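Local coordinates for protein transaminase (Arthrobacter sp., PDB 5G2Q) that probably transfers amino groups between amino acids or amines and oxo acids, using pyridoxal phosphate as cofactor, as a class-III aminotransferase, at residues W388-V393 with M441-S446. Numbering follows the deposited sequence.
Sequences WIVDIV and MRIGAS. With PDA (2-[(3-hydroxy-2-methyl-5-phosphonooxymethyl-pyridin-4-ylmethyl)-amino]-propionic acid), chain R.
Trp388 and Ile443 grip each other through two backbone hydrogen bonds. Ile443 N to Trp388 O is the straighter, at 2.9 Å and 169°. Two more bonds tie Val390 to Met441, with Met441 N reaching Val390 O at 2.8 Å. Ile389 and Arg442 form the non-hydrogen-bonded pair between them. Ile389 CA also approaches Met441 O at 3.3 Å in a CA-H...O contact, an oxygen that already accepts Val390 N.

Val390, Met441 and Ile443 share one face. Val390 CG2 touches Ile443 CD1 at 3.8 Å. It also lies alongside Met441 CB, the two side chains pointing the same way. Farther along, Ile392 CG1 meets Met441 CG at 4.1 Å. The helix 451-470 packs on Ile392 and Met441, and helix 418-426 adds Ile422 to both.

The two strands belong to a small antiparallel sheet, with 387-392 between 378-384 and 440-443. Arg442 sits on the other face with Ile389, and its side chain reaches from the sheet to the bound PDA. Its CG is anti to the backbone N (chi1 -176°), and the chain then bends twice on its way to the PDA carboxylate. The carboxylate carbon lies at the guanidinium edge, in its plane. NH1 of Arg442 donates to PDA OXT at 3.0 Å, and Arg442 NH2 to the same oxygen at 3.1 Å. A weak bond joins Arg442 NH2 to PDA O. A leucine in place of Arg442 would probably leave the carboxylate of the PDA alanine part without its charged partner and these three N-H bonds. Elsewhere PDA is held by Gly121 N, Ser122 N and Thr330 OG1 of the second subunit.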
loop_
_atom_site.group_PDB
_atom_site.type_symbol
_atom_site.label_atom_id
_atom_site.label_comp_id
_atom_site.label_asym_id
_atom_site.label_seq_id
_atom_site.Cartn_x
_atom_site.Cartn_y
_atom_site.Cartn_z
ATOM N N TRP F 388 -32.823 12.182 12.316
ATOM C CA TRP F 388 -32.958 11.811 13.733
ATOM C C TRP F 388 -32.360 10.454 14.003
ATOM O O TRP F 388 -32.481 9.563 13.169
ATOM C CB TRP F 388 -34.427 11.923 14.207
ATOM C CG TRP F 388 -34.815 13.336 14.209
ATOM C CD1 TRP F 388 -35.222 14.052 13.139
ATOM C CD2 TRP F 388 -34.710 14.257 15.299
ATOM N NE1 TRP F 388 -35.429 15.362 13.498
ATOM C CE2 TRP F 388 -35.110 15.517 14.817
ATOM C CE3 TRP F 388 -34.340 14.135 16.644
ATOM C CZ2 TRP F 388 -35.151 16.652 15.621
ATOM C CZ3 TRP F 388 -34.382 15.268 17.453
ATOM C CH2 TRP F 388 -34.785 16.511 16.933
ATOM N N ILE F 389 -31.668 10.331 15.135
ATOM C CA ILE F 389 -31.137 9.051 15.574
ATOM C C ILE F 389 -31.802 8.640 16.900
ATOM O O ILE F 389 -32.110 9.483 17.759
ATOM C CB ILE F 389 -29.570 9.015 15.630
ATOM C CG1 ILE F 389 -29.041 9.758 16.859
ATOM C CG2 ILE F 389 -28.937 9.521 14.310
ATOM C CD1 ILE F 389 -27.727 9.207 17.392
ATOM N N VAL F 390 -32.080 7.350 17.039
ATOM C CA VAL F 390 -32.666 6.846 18.245
ATOM C C VAL F 390 -31.914 5.591 18.617
ATOM O O VAL F 390 -31.929 4.619 17.873
ATOM C CB VAL F 390 -34.179 6.485 18.105
ATOM C CG1 VAL F 390 -34.829 6.490 19.477
ATOM C CG2 VAL F 390 -34.895 7.423 17.143
ATOM N N ASP F 391 -31.286 5.604 19.785
ATOM C CA ASP F 391 -30.620 4.414 20.270
ATOM C C ASP F 391 -31.586 3.521 20.999
ATOM O O ASP F 391 -32.266 3.954 21.901
ATOM C CB ASP F 391 -29.433 4.763 21.158
ATOM C CG ASP F 391 -28.371 5.484 20.394
ATOM O OD1 ASP F 391 -27.731 4.845 19.512
ATOM O OD2 ASP F 391 -28.223 6.703 20.651
ATOM N N ILE F 392 -31.614 2.265 20.593
ATOM C CA ILE F 392 -32.499 1.297 21.141
ATOM C C ILE F 392 -31.754 0.377 22.076
ATOM O O ILE F 392 -30.648 -0.108 21.740
ATOM C CB ILE F 392 -33.118 0.472 20.015
ATOM C CG1 ILE F 392 -33.826 1.413 19.024
ATOM C CG2 ILE F 392 -34.030 -0.604 20.620
ATOM C CD1 ILE F 392 -35.127 2.056 19.571
ATOM N N VAL F 393 -32.391 0.122 23.220
ATOM C CA VAL F 393 -31.896 -0.794 24.255
ATOM C C VAL F 393 -32.901 -1.827 24.706
ATOM O O VAL F 393 -34.124 -1.704 24.480
ATOM C CB VAL F 393 -31.414 -0.086 25.557
ATOM C CG1 VAL F 393 -30.042 0.554 25.362
ATOM C CG2 VAL F 393 -32.447 0.915 26.056
ATOM N N MET F 441 -31.898 3.718 15.194
ATOM C CA MET F 441 -32.759 4.085 14.076
ATOM C C MET F 441 -32.211 5.324 13.394
ATOM O O MET F 441 -31.712 6.203 14.078
ATOM C CB MET F 441 -34.164 4.371 14.568
ATOM C CG MET F 441 -34.676 3.329 15.525
ATOM S SD MET F 441 -36.431 3.094 15.316
ATOM C CE MET F 441 -36.795 4.256 14.000
ATOM N N ARG F 442 -32.295 5.362 12.060
ATOM C CA ARG F 442 -31.916 6.525 11.243
ATOM C C ARG F 442 -33.163 7.021 10.506
ATOM O O ARG F 442 -33.505 6.515 9.430
ATOM C CB ARG F 442 -30.794 6.163 10.247
ATOM C CG ARG F 442 -30.242 7.303 9.390
ATOM C CD ARG F 442 -30.533 7.145 7.881
ATOM N NE ARG F 442 -29.800 6.061 7.198
ATOM C CZ ARG F 442 -29.088 6.198 6.075
ATOM N NH1 ARG F 442 -28.997 7.372 5.481
ATOM N NH2 ARG F 442 -28.457 5.157 5.534
ATOM N N ILE F 443 -33.812 8.030 11.080
ATOM C CA ILE F 443 -35.126 8.535 10.599
ATOM C C ILE F 443 -34.965 9.763 9.728
ATOM O O ILE F 443 -34.336 10.742 10.125
ATOM C CB ILE F 443 -36.029 8.944 11.786
ATOM C CG1 ILE F 443 -36.130 7.796 12.818
ATOM C CG2 ILE F 443 -37.391 9.424 11.286
ATOM C CD1 ILE F 443 -36.947 8.111 14.061
ATOM N N GLY F 444 -35.539 9.716 8.537
ATOM C CA GLY F 444 -35.604 10.899 7.681
ATOM C C GLY F 444 -36.846 10.902 6.810
ATOM O O GLY F 444 -37.337 9.849 6.413
ATOM N N ALA F 445 -37.362 12.092 6.532
ATOM C CA ALA F 445 -38.412 12.280 5.533
ATOM C C ALA F 445 -38.044 13.478 4.640
ATOM O O ALA F 445 -36.996 14.087 4.822
ATOM C CB ALA F 445 -39.786 12.454 6.208
ATOM N N SER F 446 -38.886 13.796 3.666
ATOM C CA SER F 446 -38.798 15.072 2.938
ATOM C C SER F 446 -38.806 16.278 3.873
ATOM O O SER F 446 -39.514 16.278 4.899
ATOM C CB SER F 446 -39.990 15.229 1.998
ATOM O OG SER F 446 -40.106 14.110 1.154
HETATM N N PDA R . -24.682 7.152 1.653
HETATM N N1 PDA R . -20.833 10.502 1.849
HETATM C C2 PDA R . -21.834 10.341 2.724
HETATM C C2A PDA R . -21.758 11.105 4.019
HETATM C C3 PDA R . -22.967 9.429 2.375
HETATM O O3A PDA R . -24.017 9.273 3.240
HETATM C C4 PDA R . -22.950 8.772 1.143
HETATM C C4A PDA R . -24.068 7.857 0.776
HETATM C C5 PDA R . -21.854 8.990 0.282
HETATM C C5A PDA R . -21.706 8.322 -1.071
HETATM O OP4 PDA R . -22.691 8.824 -1.985
HETATM P P PDA R . -23.239 7.887 -3.178
HETATM O OP1 PDA R . -22.072 7.518 -4.141
HETATM O OP2 PDA R . -24.266 8.651 -4.016
HETATM O OP3 PDA R . -23.830 6.653 -2.569
HETATM C C6 PDA R . -20.829 9.857 0.658
HETATM C CA PDA R . -25.803 6.232 1.352
HETATM C CB PDA R . -25.349 5.000 0.568
HETATM C C PDA R . -26.742 5.863 2.484
HETATM O O PDA R . -27.098 4.665 2.634
HETATM O OXT PDA R . -27.172 6.767 3.243
#